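Local coordinates for protein escJ (Escherichia coli, PDB 1YJ7) that probably forms part of the membrane-associated platform on which the type III secretion system of enteropathogenic E. coli is assembled, at residues A124-I129 with E157-V162. The protein carries 3 engineered substitutions. Numbering follows the deposited sequence.
Sequences AAVLVI and ENISVV
The carbonyl oxygen of Val-126 takes the amide of Val-162 at 2.9 Å (N to O) and also a CA-H contact from Val-161, whose CA lies 3.3 Å from that O. Ala-124 O is gripped in the same double way, by Ser-160 N at 3.0 Å and by the CA-H of Ile-159. Return bonds run from Ala-124 N to Asn-158 O, from Val-126 N to Ser-160 O (2.8 Å, the most bent of the five at the hydrogen, N-H...O 144°) and from Val-128 N to Val-162 O, so the even residues of segment 124-129 send their backbone hydrogen bonds to this partner, while Ala-125 and Leu-127 make theirs with Ser-111 and Ser-109 of strand 105-113. On the face of Ala-124, Val-126, Ile-159 and Val-161, the Val-126 CB meets Val-161 CG2 at 4.1 Å, while Val-126 CG2 approaches Ile-159 CG2 at 4.2 Å. With CG1 of Val-126 anti to the backbone N (chi1 -178°), CG2 stands beside that N and reaches back toward Ile-159. Helix 140-150 covers this side through Val-147, Lys-144 and Lys-148. On the reverse face, Leu-127 slants across Val-162, its CD1 3.9 Å from Val-162 CG1 and 3.6 Å from Val-162 O; Ser-150 and Ile-102 of a second subunit pack on Ala-125 and Leu-127. Segments 124-129 and 159-162 run parallel, 11° apart, as the two neighbouring strands of a beta-alpha-beta crossover, with helix 140-150 as the connection, in a mixed three-stranded sheet of this YscJ-family protein.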
ATOM      1  N   ALA D 124      30.924   0.918  -8.144  1.00 16.41           N
ATOM      2  CA  ALA D 124      30.445   2.140  -7.508  1.00 15.44           C
ATOM      3  C   ALA D 124      29.529   2.897  -8.435  1.00 13.71           C
ATOM      4  O   ALA D 124      29.776   2.969  -9.617  1.00 14.21           O
ATOM      5  CB  ALA D 124      31.607   3.030  -7.132  1.00 16.15           C
ATOM      6  N   ALA D 125      28.472   3.464  -7.867  1.00 12.80           N
ATOM      7  CA  ALA D 125      27.558   4.360  -8.579  1.00 12.48           C
ATOM      8  C   ALA D 125      27.732   5.750  -8.009  1.00 11.69           C
ATOM      9  O   ALA D 125      27.684   5.915  -6.808  1.00 11.73           O
ATOM     10  CB  ALA D 125      26.144   3.900  -8.360  1.00 12.87           C
ATOM     11  N   VAL D 126      27.906   6.732  -8.885  1.00 11.45           N
ATOM     12  CA  VAL D 126      28.187   8.111  -8.495  1.00 12.32           C
ATOM     13  C   VAL D 126      27.276   9.039  -9.270  1.00 12.03           C
ATOM     14  O   VAL D 126      27.320   9.071 -10.507  1.00 12.36           O
ATOM     15  CB  VAL D 126      29.642   8.476  -8.789  1.00 11.86           C
ATOM     16  CG1 VAL D 126      29.935   9.910  -8.329  1.00 12.82           C
ATOM     17  CG2 VAL D 126      30.565   7.495  -8.114  1.00 13.66           C
ATOM     18  N   LEU D 127      26.440   9.781  -8.544  1.00 12.25           N
ATOM     19  CA  LEU D 127      25.577  10.804  -9.132  1.00 11.42           C
ATOM     20  C   LEU D 127      26.054  12.165  -8.638  1.00 12.17           C
ATOM     21  O   LEU D 127      26.228  12.384  -7.424  1.00 12.59           O
ATOM     22  CB  LEU D 127      24.132  10.591  -8.717  1.00 11.61           C
ATOM     23  CG  LEU D 127      23.130  11.651  -9.192  1.00 11.62           C
ATOM     24  CD1 LEU D 127      23.021  11.695 -10.704  1.00 13.54           C
ATOM     25  CD2 LEU D 127      21.793  11.393  -8.549  1.00 13.62           C
ATOM     26  N   VAL D 128      26.322  13.055  -9.581  1.00 12.05           N
ATOM     27  CA  VAL D 128      26.798  14.401  -9.270  1.00 12.41           C
ATOM     28  C   VAL D 128      25.839  15.409  -9.869  1.00 12.20           C
ATOM     29  O   VAL D 128      25.506  15.358 -11.046  1.00 11.07           O
ATOM     30  CB  VAL D 128      28.213  14.644  -9.818  1.00 12.85           C
ATOM     31  CG1 VAL D 128      28.709  16.073  -9.501  1.00 14.69           C
ATOM     32  CG2 VAL D 128      29.181  13.597  -9.291  1.00 13.94           C
ATOM     33  N   ILE D 129      25.381  16.339  -9.038  1.00 11.40           N
ATOM     34  CA  ILE D 129      24.525  17.411  -9.484  1.00 11.90           C
ATOM     35  C   ILE D 129      25.384  18.665  -9.552  1.00 12.56           C
ATOM     36  O   ILE D 129      26.084  18.995  -8.592  1.00 12.81           O
ATOM     37  CB  ILE D 129      23.354  17.666  -8.499  1.00 11.82           C
ATOM     38  CG1 ILE D 129      22.524  16.401  -8.236  1.00 13.48           C
ATOM     39  CG2 ILE D 129      22.452  18.785  -9.055  1.00 12.36           C
ATOM     40  CD1 ILE D 129      22.033  15.643  -9.527  1.00 14.45           C
ATOM     41  N   GLU D 157      36.097   0.539 -15.172  1.00 25.61           N
ATOM     42  CA  GLU D 157      34.976   0.001 -15.930  1.00 25.61           C
ATOM     43  C   GLU D 157      33.753  -0.293 -15.045  1.00 24.03           C
ATOM     44  O   GLU D 157      32.645  -0.417 -15.562  1.00 24.23           O
ATOM     45  CB  GLU D 157      35.390  -1.272 -16.703  1.00 27.03           C
ATOM     46  CG  GLU D 157      35.603  -2.490 -15.810  1.00 30.87           C
ATOM     47  CD  GLU D 157      36.501  -3.559 -16.441  1.00 37.67           C
ATOM     48  OE1 GLU D 157      35.965  -4.458 -17.127  1.00 41.83           O
ATOM     49  OE2 GLU D 157      37.738  -3.505 -16.245  1.00 41.52           O
ATOM     50  N   ASN D 158      33.952  -0.396 -13.727  1.00 21.51           N
ATOM     51  CA  ASN D 158      32.877  -0.690 -12.795  1.00 20.24           C
ATOM     52  C   ASN D 158      32.490   0.533 -11.934  1.00 17.88           C
ATOM     53  O   ASN D 158      31.966   0.371 -10.844  1.00 17.22           O
ATOM     54  CB  ASN D 158      33.249  -1.871 -11.899  1.00 20.42           C
ATOM     55  CG  ASN D 158      33.571  -3.136 -12.709  1.00 22.97           C
ATOM     56  OD1 ASN D 158      34.577  -3.813 -12.465  1.00 26.29           O
ATOM     57  ND2 ASN D 158      32.741  -3.416 -13.694  1.00 21.06           N
ATOM     58  N   ILE D 159      32.752   1.728 -12.444  1.00 16.23           N
ATOM     59  CA  ILE D 159      32.273   2.966 -11.820  1.00 15.56           C
ATOM     60  C   ILE D 159      31.350   3.666 -12.807  1.00 15.14           C
ATOM     61  O   ILE D 159      31.753   3.985 -13.921  1.00 16.39           O
ATOM     62  CB  ILE D 159      33.448   3.901 -11.423  1.00 14.76           C
ATOM     63  CG1 ILE D 159      34.424   3.185 -10.488  1.00 14.41           C
ATOM     64  CG2 ILE D 159      32.909   5.172 -10.747  1.00 15.74           C
ATOM     65  CD1 ILE D 159      35.741   3.913 -10.317  1.00 15.45           C
ATOM     66  N   SER D 160      30.112   3.912 -12.395  1.00 14.58           N
ATOM     67  CA  SER D 160      29.171   4.639 -13.206  1.00 15.20           C
ATOM     68  C   SER D 160      29.131   6.056 -12.659  1.00 15.17           C
ATOM     69  O   SER D 160      28.881   6.229 -11.467  1.00 15.49           O
ATOM     70  CB  SER D 160      27.790   3.984 -13.134  0.50 15.46           C
ATOM     71  OG  SER D 160      26.970   4.466 -14.177  0.50 15.96           O
ATOM     72  N   VAL D 161      29.398   7.049 -13.503  1.00 15.08           N
ATOM     73  CA  VAL D 161      29.247   8.459 -13.132  1.00 15.10           C
ATOM     74  C   VAL D 161      28.162   9.085 -13.991  1.00 15.42           C
ATOM     75  O   VAL D 161      28.196   9.019 -15.234  1.00 15.87           O
ATOM     76  CB  VAL D 161      30.583   9.239 -13.273  1.00 15.51           C
ATOM     77  CG1 VAL D 161      30.392  10.736 -12.938  1.00 16.85           C
ATOM     78  CG2 VAL D 161      31.631   8.612 -12.388  1.00 16.05           C
ATOM     79  N   VAL D 162      27.171   9.669 -13.334  1.00 13.78           N
ATOM     80  CA  VAL D 162      26.125  10.389 -14.025  1.00 13.37           C
ATOM     81  C   VAL D 162      26.152  11.815 -13.502  1.00 13.19           C
ATOM     82  O   VAL D 162      26.191  12.017 -12.298  1.00 12.12           O
ATOM     83  CB  VAL D 162      24.769   9.750 -13.789  1.00 13.15           C
ATOM     84  CG1 VAL D 162      23.644  10.592 -14.359  1.00 14.51           C
ATOM     85  CG2 VAL D 162      24.750   8.296 -14.408  1.00 14.67           C
TER